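Local coordinates for protein endoglucanase A (Clostridium cellulolyticum, PDB 1EDG) that hydrolyses internal beta-1,4-glucosidic bonds of cellulose through a family 5 glycoside hydrolase catalytic domain built on a TIM barrel, at residues Arg217-Pro222 and Asn247-Ser252; Asp21-Val26 and Gly300-Ile305; Asp202-Val207 and Pro239-Gly244; Gly230-Tyr235 and Asn294-Arg299. One frame throughout, in Å; residues are numbered along the deposited sequence.

Contact 1: residues Arg217-Pro222 and Asn247-Ser252; sequences RYLMCP and NKIIVS
Leu-219 and Ile-249, Met-220 and Ile-250, and Cys-221 and Val-251 pair side by side as neighbouring parallel strands of the barrel. Four backbone bonds alternate between the strands: Leu-219 N to Lys-248 O, Ile-250 N to Leu-219 O, Cys-221 N to Ile-250 O and Ser-252 N to Cys-221 O. Ile-250 N to Leu-219 O is the shortest at 2.8 Å and nearly straight, with 177° at the hydrogen.

Packing is close along this buried part. On one face of the sheet Met-220 CG lies 3.8 Å from Ile-250 CB, and a bend at chi3 (66°) turns the methionine's CE to Ser-252 OG at 3.9 Å. On the other face the contacts are Cys-221 SG to Ile-249 CG2 and Leu-219 CB to Ile-249 CD1. The end that begins the strands is packed as closely but is more open to solvent, since Asn-247 and Lys-248 are partly exposed. Here the lysine chain, bent at chi2, passes over the Tyr-218 ring with Lys-248 CD 3.6 Å from the ring centroid and 13° off its normal, a CH-pi contact. One water joins Tyr-218 OH, Asn-247 O and Lys-248 NZ.

Strand 219-222, helix 228-232 and strand 249-254 make a beta-alpha-beta unit of the TIM barrel. Helix 187-209 covers the Leu-219 and Cys-221 face through Phe-203, Val-204 and Asn-200. Strands 163-166 and 303-308 flank the pair, while Phe-25 of helix 21-29 stacks on Tyr-218.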
loop_
_atom_site.group_PDB
_atom_site.type_symbol
_atom_site.label_atom_id
_atom_site.label_comp_id
_atom_site.label_asym_id
_atom_site.label_seq_id
_atom_site.Cartn_x
_atom_site.Cartn_y
_atom_site.Cartn_z
ATOM N N ARG A 217 2.800 18.278 2.250
ATOM C CA ARG A 217 2.887 16.868 2.632
ATOM C C ARG A 217 3.244 15.956 1.455
ATOM O O ARG A 217 3.121 16.345 0.297
ATOM C CB ARG A 217 1.594 16.397 3.329
ATOM C CG ARG A 217 0.459 15.969 2.417
ATOM C CD ARG A 217 -0.705 15.345 3.213
ATOM N NE ARG A 217 -1.450 16.347 3.977
ATOM C CZ ARG A 217 -1.281 16.594 5.275
ATOM N NH1 ARG A 217 -0.393 15.903 5.987
ATOM N NH2 ARG A 217 -1.960 17.577 5.855
ATOM N N TYR A 218 3.749 14.766 1.759
ATOM C CA TYR A 218 4.100 13.800 0.724
ATOM C C TYR A 218 2.832 13.136 0.183
ATOM O O TYR A 218 1.894 12.855 0.944
ATOM C CB TYR A 218 5.052 12.737 1.282
ATOM C CG TYR A 218 6.468 13.226 1.454
ATOM C CD1 TYR A 218 6.858 13.903 2.606
ATOM C CD2 TYR A 218 7.416 13.026 0.451
ATOM C CE1 TYR A 218 8.161 14.372 2.758
ATOM C CE2 TYR A 218 8.715 13.491 0.588
ATOM C CZ TYR A 218 9.083 14.159 1.740
ATOM O OH TYR A 218 10.372 14.619 1.872
ATOM N N LEU A 219 2.804 12.906 -1.127
ATOM C CA LEU A 219 1.671 12.278 -1.792
ATOM C C LEU A 219 2.163 11.051 -2.559
ATOM O O LEU A 219 3.268 11.063 -3.091
ATOM C CB LEU A 219 1.018 13.273 -2.764
ATOM C CG LEU A 219 0.589 14.629 -2.186
ATOM C CD1 LEU A 219 0.022 15.529 -3.284
ATOM C CD2 LEU A 219 -0.448 14.433 -1.079
ATOM N N MET A 220 1.351 9.998 -2.616
ATOM C CA MET A 220 1.723 8.777 -3.327
ATOM C C MET A 220 0.873 8.580 -4.576
ATOM O O MET A 220 -0.347 8.783 -4.551
ATOM C CB MET A 220 1.574 7.554 -2.414
ATOM C CG MET A 220 2.635 7.451 -1.333
ATOM S SD MET A 220 2.225 6.217 -0.061
ATOM C CE MET A 220 2.287 4.685 -1.003
ATOM N N CYS A 221 1.520 8.142 -5.655
ATOM C CA CYS A 221 0.844 7.912 -6.924
ATOM C C CYS A 221 1.267 6.593 -7.566
ATOM O O CYS A 221 2.465 6.319 -7.699
ATOM C CB CYS A 221 1.160 9.048 -7.906
ATOM S SG CYS A 221 0.647 10.679 -7.357
ATOM N N PRO A 222 0.296 5.721 -7.893
ATOM C CA PRO A 222 0.565 4.432 -8.522
ATOM C C PRO A 222 0.381 4.536 -10.043
ATOM O O PRO A 222 -0.168 5.528 -10.548
ATOM C CB PRO A 222 -0.522 3.538 -7.931
ATOM C CG PRO A 222 -1.688 4.464 -7.874
ATOM C CD PRO A 222 -1.082 5.757 -7.352
ATOM N N ASN A 247 10.463 17.338 -4.971
ATOM C CA ASN A 247 10.501 15.905 -4.689
ATOM C C ASN A 247 9.537 15.463 -3.581
ATOM O O ASN A 247 9.930 14.739 -2.663
ATOM C CB ASN A 247 11.949 15.519 -4.326
ATOM C CG ASN A 247 12.236 14.046 -4.511
ATOM O OD1 ASN A 247 11.672 13.394 -5.382
ATOM N ND2 ASN A 247 13.165 13.525 -3.715
ATOM N N LYS A 248 8.280 15.902 -3.662
ATOM C CA LYS A 248 7.274 15.537 -2.659
ATOM C C LYS A 248 6.295 14.456 -3.137
ATOM O O LYS A 248 5.298 14.179 -2.468
ATOM C CB LYS A 248 6.494 16.771 -2.195
ATOM C CG LYS A 248 7.273 17.687 -1.268
ATOM C CD LYS A 248 7.630 16.963 0.015
ATOM C CE LYS A 248 8.332 17.874 0.996
ATOM N NZ LYS A 248 9.679 18.250 0.504
ATOM N N ILE A 249 6.571 13.860 -4.296
ATOM C CA ILE A 249 5.704 12.817 -4.848
ATOM C C ILE A 249 6.417 11.469 -4.768
ATOM O O ILE A 249 7.547 11.317 -5.240
ATOM C CB ILE A 249 5.300 13.100 -6.335
ATOM C CG1 ILE A 249 4.669 14.496 -6.480
ATOM C CG2 ILE A 249 4.337 12.026 -6.831
ATOM C CD1 ILE A 249 3.426 14.707 -5.659
ATOM N N ILE A 250 5.747 10.499 -4.156
ATOM C CA ILE A 250 6.278 9.152 -3.970
ATOM C C ILE A 250 5.576 8.168 -4.912
ATOM O O ILE A 250 4.347 8.191 -5.037
ATOM C CB ILE A 250 6.044 8.680 -2.507
ATOM C CG1 ILE A 250 6.694 9.651 -1.526
ATOM C CG2 ILE A 250 6.590 7.270 -2.300
ATOM C CD1 ILE A 250 6.331 9.380 -0.078
ATOM N N VAL A 251 6.349 7.309 -5.569
ATOM C CA VAL A 251 5.786 6.307 -6.467
ATOM C C VAL A 251 5.312 5.118 -5.624
ATOM O O VAL A 251 6.033 4.648 -4.735
ATOM C CB VAL A 251 6.839 5.806 -7.485
ATOM C CG1 VAL A 251 6.223 4.797 -8.439
ATOM C CG2 VAL A 251 7.431 6.984 -8.244
ATOM N N SER A 252 4.117 4.623 -5.922
ATOM C CA SER A 252 3.541 3.497 -5.204
ATOM C C SER A 252 3.517 2.234 -6.059
ATOM O O SER A 252 3.074 2.269 -7.210
ATOM C CB SER A 252 2.110 3.848 -4.786
ATOM O OG SER A 252 1.449 2.726 -4.224
HETATM O O HOH W 1 11.525 15.808 -0.425
#

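Contact 2: residues Asp21-Val26 and Gly300-Ile305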
loop_
_atom_site.group_PDB
_atom_site.type_symbol
_atom_site.label_atom_id
_atom_site.label_comp_id
_atom_site.label_asym_id
_atom_site.label_seq_id
_atom_site.Cartn_x
_atom_site.Cartn_y
_atom_site.Cartn_z
ATOM N N ASP A 21 16.179 14.899 1.092
ATOM C CA ASP A 21 15.007 14.871 1.960
ATOM C C ASP A 21 14.046 13.732 1.679
ATOM O O ASP A 21 13.594 13.062 2.612
ATOM C CB ASP A 21 14.243 16.192 1.885
ATOM C CG ASP A 21 14.941 17.323 2.622
ATOM O OD1 ASP A 21 15.825 17.060 3.475
ATOM O OD2 ASP A 21 14.593 18.485 2.344
ATOM N N GLY A 22 13.747 13.504 0.403
ATOM C CA GLY A 22 12.829 12.447 0.021
ATOM C C GLY A 22 13.259 11.054 0.439
ATOM O O GLY A 22 12.479 10.325 1.060
ATOM N N MET A 23 14.491 10.670 0.119
ATOM C CA MET A 23 14.991 9.341 0.473
ATOM C C MET A 23 15.136 9.186 1.987
ATOM O O MET A 23 14.916 8.101 2.522
ATOM C CB MET A 23 16.321 9.048 -0.234
ATOM C CG MET A 23 16.265 9.181 -1.759
ATOM S SD MET A 23 14.900 8.238 -2.509
ATOM C CE MET A 23 15.412 6.562 -2.205
ATOM N N ASN A 24 15.501 10.265 2.676
ATOM C CA ASN A 24 15.647 10.227 4.132
ATOM C C ASN A 24 14.278 10.110 4.805
ATOM O O ASN A 24 14.137 9.460 5.848
ATOM C CB ASN A 24 16.399 11.463 4.646
ATOM C CG ASN A 24 17.906 11.365 4.418
ATOM O OD1 ASN A 24 18.509 10.315 4.623
ATOM N ND2 ASN A 24 18.507 12.452 3.969
ATOM N N PHE A 25 13.262 10.713 4.190
ATOM C CA PHE A 25 11.901 10.647 4.724
ATOM C C PHE A 25 11.452 9.178 4.722
ATOM O O PHE A 25 10.965 8.660 5.733
ATOM C CB PHE A 25 10.958 11.498 3.872
ATOM C CG PHE A 25 9.517 11.420 4.296
ATOM C CD1 PHE A 25 9.061 12.143 5.392
ATOM C CD2 PHE A 25 8.611 10.631 3.589
ATOM C CE1 PHE A 25 7.713 12.085 5.779
ATOM C CE2 PHE A 25 7.267 10.564 3.963
ATOM C CZ PHE A 25 6.820 11.291 5.058
ATOM N N VAL A 26 11.658 8.501 3.595
ATOM C CA VAL A 26 11.290 7.091 3.460
ATOM C C VAL A 26 12.023 6.195 4.477
ATOM O O VAL A 26 11.423 5.284 5.059
ATOM C CB VAL A 26 11.502 6.604 1.993
ATOM C CG1 VAL A 26 11.426 5.092 1.896
ATOM C CG2 VAL A 26 10.443 7.223 1.103
ATOM N N GLY A 300 17.273 9.267 -6.554
ATOM C CA GLY A 300 16.720 10.034 -5.449
ATOM C C GLY A 300 15.223 10.310 -5.417
ATOM O O GLY A 300 14.786 11.231 -4.715
ATOM N N ILE A 301 14.444 9.563 -6.196
ATOM C CA ILE A 301 12.984 9.718 -6.211
ATOM C C ILE A 301 12.459 8.574 -5.348
ATOM O O ILE A 301 12.732 7.402 -5.629
ATOM C CB ILE A 301 12.418 9.627 -7.646
ATOM C CG1 ILE A 301 12.946 10.803 -8.476
ATOM C CG2 ILE A 301 10.889 9.668 -7.621
ATOM C CD1 ILE A 301 12.785 10.615 -9.942
ATOM N N PRO A 302 11.725 8.900 -4.267
ATOM C CA PRO A 302 11.193 7.867 -3.372
ATOM C C PRO A 302 10.142 6.923 -3.955
ATOM O O PRO A 302 9.275 7.339 -4.738
ATOM C CB PRO A 302 10.657 8.680 -2.196
ATOM C CG PRO A 302 10.256 9.964 -2.815
ATOM C CD PRO A 302 11.354 10.249 -3.798
ATOM N N VAL A 303 10.231 5.656 -3.545
ATOM C CA VAL A 303 9.304 4.604 -3.955
ATOM C C VAL A 303 8.940 3.769 -2.716
ATOM O O VAL A 303 9.794 3.482 -1.866
ATOM C CB VAL A 303 9.932 3.656 -5.010
ATOM C CG1 VAL A 303 8.923 2.576 -5.414
ATOM C CG2 VAL A 303 10.381 4.435 -6.246
ATOM N N ILE A 304 7.666 3.409 -2.610
ATOM C CA ILE A 304 7.189 2.603 -1.494
ATOM C C ILE A 304 6.438 1.387 -2.025
ATOM O O ILE A 304 5.596 1.515 -2.918
ATOM C CB ILE A 304 6.219 3.414 -0.568
ATOM C CG1 ILE A 304 6.981 4.467 0.239
ATOM C CG2 ILE A 304 5.460 2.477 0.371
ATOM C CD1 ILE A 304 6.081 5.351 1.087
ATOM N N ILE A 305 6.823 0.201 -1.557
ATOM C CA ILE A 305 6.114 -1.025 -1.923
ATOM C C ILE A 305 5.017 -1.068 -0.845
ATOM O O ILE A 305 5.255 -1.499 0.293
ATOM C CB ILE A 305 7.028 -2.281 -1.853
ATOM C CG1 ILE A 305 8.114 -2.205 -2.937
ATOM C CG2 ILE A 305 6.200 -3.555 -2.041
ATOM C CD1 ILE A 305 9.127 -3.335 -2.899
#
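Val-26 and Met-23 of helix 21-29 meet Pro-302 and the Gly-300 to Ile-301 backbone at the approach to strand 303-308, burying 263 Å² in all. Apolar side-chain contact is the first kind. Val-26 CG2 lies 3.6 Å from Pro-302 CB, the two side chains meeting at a slant; with chi1 at 167° the other branch, CG1, is directed to the start of the strand and comes within 4.4 Å of Val-303 O.

The second kind is side chain against backbone. A bend at chi2 (-51°) of Met-23 sets its sulfur beside the peptide chain: Met-23 SD is 3.6 Å from Gly-300 C and 3.7 Å from Pro-302 N. Met-23 CG rests 3.8 Å from Gly-300 CA. From the helix backbone, Gly-22 O lies 4.1 Å from Pro-302 CB; the absence of a side chain at Gly-22 probably lets the helix lie this close to Pro-302.

Gly-300 itself, with positive phi (82°), is the C-prime residue of the Schellman motif that ends helix 279-297, so Met-23 packs on a helix terminus as well as on a strand approach. The chemistry implies a join made by dispersion and shape: the turn's amides bond back to their own helix, and Gly-300 O is met by Asn-20 ND2 and Asn-247 ND2.

Contact 3: residues Asp202-Val207 and Pro239-Gly244; sequences DFVNTV and PNDISG
Val-204 and Asp-241 have the nearest CA atoms, 7.0 Å apart, where one turn of helix 187-209 passes an extended loop with no regular helix or strand. The helix holds its own spacing by Thr-206 N and Val-207 N bonding to Asp-202 O and Phe-203 O. Pro-239, Asn-240 and Asp-241 all have negative phi with psi between 127° and 164°, evidence of a drawn-out chain.

Val-204 carries most of the side-chain contact by dividing its branches. Val-204 CG2 meets Pro-239 CB at 3.7 Å, the two side chains crossing at about a right angle. Val-204 CG1, set anti to the backbone N (chi1 175°), faces Asn-240 O at 4.0 Å and Asp-241 OD1 at 3.9 Å. Asn-205 lies toward solvent, and one water donates to Asn-205 OD1 (2.8 Å) and to Asn-240 O (3.1 Å).

Asp-241 OD1 also accepts from Ile-242 N at 2.8 Å, a bent bond whose amide comes from above the carboxylate plane. The chemistry implies a small apolar contact bordered by polar links: the water, a hydrogen bond from Asn-240 N to Gln-201 OE1 of the same helix, and the salt bridge of Asp-241 OD2 with Arg-208.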
loop_
_atom_site.group_PDB
_atom_site.type_symbol
_atom_site.label_atom_id
_atom_site.label_comp_id
_atom_site.label_asym_id
_atom_site.label_seq_id
_atom_site.Cartn_x
_atom_site.Cartn_y
_atom_site.Cartn_z
ATOM N N ASP A 202 -5.047 15.347 -11.081
ATOM C CA ASP A 202 -6.200 15.986 -10.434
ATOM C C ASP A 202 -6.117 15.842 -8.908
ATOM O O ASP A 202 -6.416 16.782 -8.174
ATOM C CB ASP A 202 -7.515 15.382 -10.943
ATOM C CG ASP A 202 -7.793 15.725 -12.404
ATOM O OD1 ASP A 202 -7.449 16.845 -12.840
ATOM O OD2 ASP A 202 -8.354 14.870 -13.122
ATOM N N PHE A 203 -5.713 14.655 -8.453
ATOM C CA PHE A 203 -5.549 14.353 -7.028
ATOM C C PHE A 203 -4.554 15.338 -6.406
ATOM O O PHE A 203 -4.849 15.979 -5.391
ATOM C CB PHE A 203 -5.074 12.896 -6.876
ATOM C CG PHE A 203 -4.315 12.611 -5.603
ATOM C CD1 PHE A 203 -4.896 12.819 -4.354
ATOM C CD2 PHE A 203 -3.017 12.114 -5.665
ATOM C CE1 PHE A 203 -4.192 12.536 -3.181
ATOM C CE2 PHE A 203 -2.302 11.826 -4.502
ATOM C CZ PHE A 203 -2.890 12.038 -3.254
ATOM N N VAL A 204 -3.388 15.475 -7.036
ATOM C CA VAL A 204 -2.356 16.389 -6.551
ATOM C C VAL A 204 -2.848 17.843 -6.531
ATOM O O VAL A 204 -2.732 18.533 -5.517
ATOM C CB VAL A 204 -1.063 16.276 -7.412
ATOM C CG1 VAL A 204 -0.031 17.311 -6.972
ATOM C CG2 VAL A 204 -0.484 14.869 -7.298
ATOM N N ASN A 205 -3.426 18.298 -7.641
ATOM C CA ASN A 205 -3.930 19.668 -7.734
ATOM C C ASN A 205 -4.951 20.000 -6.659
ATOM O O ASN A 205 -4.878 21.064 -6.036
ATOM C CB ASN A 205 -4.525 19.934 -9.118
ATOM C CG ASN A 205 -3.462 20.020 -10.198
ATOM O OD1 ASN A 205 -2.276 20.151 -9.899
ATOM N ND2 ASN A 205 -3.877 19.937 -11.452
ATOM N N THR A 206 -5.887 19.084 -6.433
ATOM C CA THR A 206 -6.935 19.276 -5.429
ATOM C C THR A 206 -6.363 19.410 -4.015
ATOM O O THR A 206 -6.724 20.325 -3.274
ATOM C CB THR A 206 -7.953 18.116 -5.475
ATOM O OG1 THR A 206 -8.556 18.074 -6.774
ATOM C CG2 THR A 206 -9.036 18.294 -4.416
ATOM N N VAL A 207 -5.470 18.499 -3.641
ATOM C CA VAL A 207 -4.867 18.540 -2.314
ATOM C C VAL A 207 -4.035 19.814 -2.107
ATOM O O VAL A 207 -4.182 20.508 -1.098
ATOM C CB VAL A 207 -3.998 17.274 -2.062
ATOM C CG1 VAL A 207 -3.263 17.382 -0.733
ATOM C CG2 VAL A 207 -4.881 16.028 -2.075
ATOM N N PRO A 239 3.138 13.400 -11.737
ATOM C CA PRO A 239 2.349 14.636 -11.691
ATOM C C PRO A 239 3.182 15.902 -11.472
ATOM O O PRO A 239 4.210 15.874 -10.792
ATOM C CB PRO A 239 1.421 14.412 -10.490
ATOM C CG PRO A 239 1.358 12.931 -10.353
ATOM C CD PRO A 239 2.762 12.505 -10.629
ATOM N N ASN A 240 2.712 17.011 -12.035
ATOM C CA ASN A 240 3.356 18.307 -11.877
ATOM C C ASN A 240 2.915 18.824 -10.507
ATOM O O ASN A 240 1.718 18.869 -10.217
ATOM C CB ASN A 240 2.874 19.271 -12.974
ATOM C CG ASN A 240 3.497 20.652 -12.853
ATOM O OD1 ASN A 240 2.858 21.601 -12.393
ATOM N ND2 ASN A 240 4.750 20.771 -13.272
ATOM N N ASP A 241 3.870 19.191 -9.662
ATOM C CA ASP A 241 3.559 19.690 -8.325
ATOM C C ASP A 241 3.688 21.215 -8.314
ATOM O O ASP A 241 4.263 21.799 -9.238
ATOM C CB ASP A 241 4.524 19.059 -7.306
ATOM C CG ASP A 241 3.966 19.031 -5.885
ATOM O OD1 ASP A 241 2.878 19.587 -5.635
ATOM O OD2 ASP A 241 4.629 18.448 -5.001
ATOM N N ILE A 242 3.133 21.865 -7.295
ATOM C CA ILE A 242 3.222 23.320 -7.198
ATOM C C ILE A 242 4.666 23.779 -7.080
ATOM O O ILE A 242 5.519 23.071 -6.531
ATOM C CB ILE A 242 2.463 23.891 -5.980
ATOM C CG1 ILE A 242 2.941 23.223 -4.689
ATOM C CG2 ILE A 242 0.970 23.766 -6.185
ATOM C CD1 ILE A 242 2.342 23.814 -3.440
ATOM N N SER A 243 4.931 24.976 -7.585
ATOM C CA SER A 243 6.265 25.558 -7.529
ATOM C C SER A 243 6.627 25.713 -6.054
ATOM O O SER A 243 5.752 25.940 -5.216
ATOM C CB SER A 243 6.251 26.927 -8.214
ATOM O OG SER A 243 5.457 26.888 -9.393
ATOM N N GLY A 244 7.899 25.555 -5.722
ATOM C CA GLY A 244 8.289 25.692 -4.334
ATOM C C GLY A 244 8.441 24.336 -3.684
ATOM O O GLY A 244 9.174 24.193 -2.705
HETATM O O HOH W 2 0.049 20.881 -8.582
#

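Contact 4: residues Gly230-Tyr235 and Asn294-Arg299; sequences GATNDY and NKYTSR
Tyr-296 OH donates to Ala-231 O at 2.7 Å, the shortest approach between the end of helix 228-232 and the end of helix 279-297. The acceptor lies at the edge of the phenol, in the ring plane, while the hydroxyl is tilted 25° from the carbonyl plane of Ala-231. Beside it, Lys-295 NZ gives a weak bond to Thr-232 O at 3.3 Å, and a water accepts from Lys-295 NZ (3.0 Å) and donates to Asn-233 O (3.1 Å). Apolar contact is thin: Ala-231 CB to Tyr-296 CE2 is 4.5 Å, and Thr-232 CG2 comes 4.3 Å from Lys-295 CB.

One step out, Lys-295 CG lies 3.6 Å above the Tyr-296 ring, displaced toward its rim, so the two side chains run out together. The lysine starts with CG anti to the backbone N (chi1 -176°) and bends at chi2 and chi4 to bring NZ to the last turn of helix 228-232. Further out, Arg-299 NH1 bonds to Lys-295 O in the guanidinium plane, and Val-251, Val-303 and Met-238 pack against Tyr-296.

Carbonyls near the end of a helix usually lack the amide partners found further back in it. Here two of them, at the end of helix 228-232, accept from side chains of another helix, the lysine bond being weak; the positive charge would probably suit that C-terminal end.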
loop_
_atom_site.group_PDB
_atom_site.type_symbol
_atom_site.label_atom_id
_atom_site.label_comp_id
_atom_site.label_asym_id
_atom_site.label_seq_id
_atom_site.Cartn_x
_atom_site.Cartn_y
_atom_site.Cartn_z
ATOM N N GLY A 230 3.770 -0.790 -14.360
ATOM C CA GLY A 230 2.892 0.351 -14.533
ATOM C C GLY A 230 3.600 1.649 -14.183
ATOM O O GLY A 230 3.263 2.714 -14.702
ATOM N N ALA A 231 4.589 1.567 -13.300
ATOM C CA ALA A 231 5.328 2.750 -12.883
ATOM C C ALA A 231 6.613 2.983 -13.679
ATOM O O ALA A 231 7.079 4.119 -13.785
ATOM C CB ALA A 231 5.643 2.668 -11.388
ATOM N N THR A 232 7.189 1.920 -14.231
ATOM C CA THR A 232 8.432 2.056 -14.976
ATOM C C THR A 232 8.306 2.232 -16.489
ATOM O O THR A 232 9.269 2.649 -17.137
ATOM C CB THR A 232 9.408 0.897 -14.670
ATOM O OG1 THR A 232 8.794 -0.354 -14.997
ATOM C CG2 THR A 232 9.797 0.905 -13.194
ATOM N N ASN A 233 7.140 1.922 -17.053
ATOM C CA ASN A 233 6.954 2.060 -18.498
ATOM C C ASN A 233 7.029 3.527 -18.938
ATOM O O ASN A 233 6.833 4.449 -18.137
ATOM C CB ASN A 233 5.643 1.404 -18.971
ATOM C CG ASN A 233 4.413 2.238 -18.648
ATOM O OD1 ASN A 233 4.102 3.204 -19.349
ATOM N ND2 ASN A 233 3.701 1.865 -17.590
ATOM N N ASP A 234 7.293 3.731 -20.223
ATOM C CA ASP A 234 7.432 5.067 -20.784
ATOM C C ASP A 234 6.193 5.949 -20.750
ATOM O O ASP A 234 6.313 7.171 -20.782
ATOM C CB ASP A 234 7.973 4.978 -22.215
ATOM C CG ASP A 234 9.338 4.306 -22.283
ATOM O OD1 ASP A 234 10.210 4.624 -21.442
ATOM O OD2 ASP A 234 9.530 3.454 -23.178
ATOM N N TYR A 235 5.010 5.343 -20.701
ATOM C CA TYR A 235 3.763 6.109 -20.669
ATOM C C TYR A 235 3.443 6.734 -19.310
ATOM O O TYR A 235 2.631 7.663 -19.230
ATOM C CB TYR A 235 2.588 5.246 -21.135
ATOM C CG TYR A 235 2.699 4.820 -22.577
ATOM C CD1 TYR A 235 2.584 5.754 -23.606
ATOM C CD2 TYR A 235 2.964 3.493 -22.916
ATOM C CE1 TYR A 235 2.739 5.381 -24.940
ATOM C CE2 TYR A 235 3.122 3.105 -24.247
ATOM C CZ TYR A 235 3.010 4.058 -25.253
ATOM O OH TYR A 235 3.181 3.701 -26.570
ATOM N N ASN A 294 16.960 1.504 -10.795
ATOM C CA ASN A 294 17.485 2.197 -11.964
ATOM C C ASN A 294 16.655 3.386 -12.409
ATOM O O ASN A 294 17.197 4.440 -12.742
ATOM C CB ASN A 294 17.654 1.218 -13.124
ATOM C CG ASN A 294 18.701 0.155 -12.838
ATOM O OD1 ASN A 294 19.676 0.403 -12.124
ATOM N ND2 ASN A 294 18.502 -1.035 -13.390
ATOM N N LYS A 295 15.339 3.231 -12.369
ATOM C CA LYS A 295 14.444 4.286 -12.805
ATOM C C LYS A 295 14.173 5.372 -11.771
ATOM O O LYS A 295 14.032 6.547 -12.121
ATOM C CB LYS A 295 13.124 3.664 -13.278
ATOM C CG LYS A 295 12.120 4.643 -13.861
ATOM C CD LYS A 295 12.677 5.345 -15.084
ATOM C CE LYS A 295 11.654 6.297 -15.702
ATOM N NZ LYS A 295 10.485 5.569 -16.292
ATOM N N TYR A 296 14.147 5.004 -10.495
ATOM C CA TYR A 296 13.811 5.975 -9.465
ATOM C C TYR A 296 14.738 6.189 -8.280
ATOM O O TYR A 296 15.299 7.278 -8.124
ATOM C CB TYR A 296 12.401 5.698 -8.919
ATOM C CG TYR A 296 11.288 5.852 -9.934
ATOM C CD1 TYR A 296 10.985 7.102 -10.474
ATOM C CD2 TYR A 296 10.542 4.750 -10.363
ATOM C CE1 TYR A 296 9.975 7.257 -11.414
ATOM C CE2 TYR A 296 9.519 4.895 -11.310
ATOM C CZ TYR A 296 9.247 6.156 -11.828
ATOM O OH TYR A 296 8.257 6.343 -12.761
ATOM N N THR A 297 14.877 5.181 -7.420
ATOM C CA THR A 297 15.674 5.361 -6.208
ATOM C C THR A 297 17.148 5.729 -6.387
ATOM O O THR A 297 17.673 6.533 -5.617
ATOM C CB THR A 297 15.478 4.205 -5.195
ATOM O OG1 THR A 297 15.899 2.969 -5.774
ATOM C CG2 THR A 297 14.006 4.092 -4.807
ATOM N N SER A 298 17.793 5.209 -7.429
ATOM C CA SER A 298 19.199 5.546 -7.677
ATOM C C SER A 298 19.317 7.044 -7.984
ATOM O O SER A 298 20.374 7.654 -7.780
ATOM C CB SER A 298 19.769 4.735 -8.846
ATOM O OG SER A 298 19.125 5.064 -10.066
ATOM N N ARG A 299 18.217 7.619 -8.471
ATOM C CA ARG A 299 18.147 9.027 -8.820
ATOM C C ARG A 299 17.534 9.872 -7.713
ATOM O O ARG A 299 17.245 11.056 -7.924
ATOM C CB ARG A 299 17.330 9.208 -10.102
ATOM C CG ARG A 299 17.875 8.482 -11.314
ATOM C CD ARG A 299 16.882 8.551 -12.470
ATOM N NE ARG A 299 16.446 9.921 -12.736
ATOM C CZ ARG A 299 15.176 10.301 -12.832
ATOM N NH1 ARG A 299 14.197 9.414 -12.688
ATOM N NH2 ARG A 299 14.879 11.570 -13.060
HETATM O O HOH W 3 8.012 7.044 -17.047
#

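How the contacts relate
Contact 1 forms the shared centre: it meets contacts 2, 3 and 4, its centre lying about 9, 10 and 13 Å from theirs. Strand 249-254 continues the sheet into contact 2, where Val-251 O is 3.0 Å from Ile-304 N. Cys-221 SG reaches Pro-239 CG of contact 3 at 3.8 Å, and Val-251 CG1 reaches Ala-231 CB of contact 4 at 3.7 Å. Contacts 2 and 4 share the turn into strand 303-308. Together the four contacts join barrel strands to surrounding helices and loops. In TIM-barrel enzymes the active site lies at the C-terminal ends of the strands, so the Pro-222 and Ser-252 end of contact 1 probably points toward it; no ligand is among the atoms described.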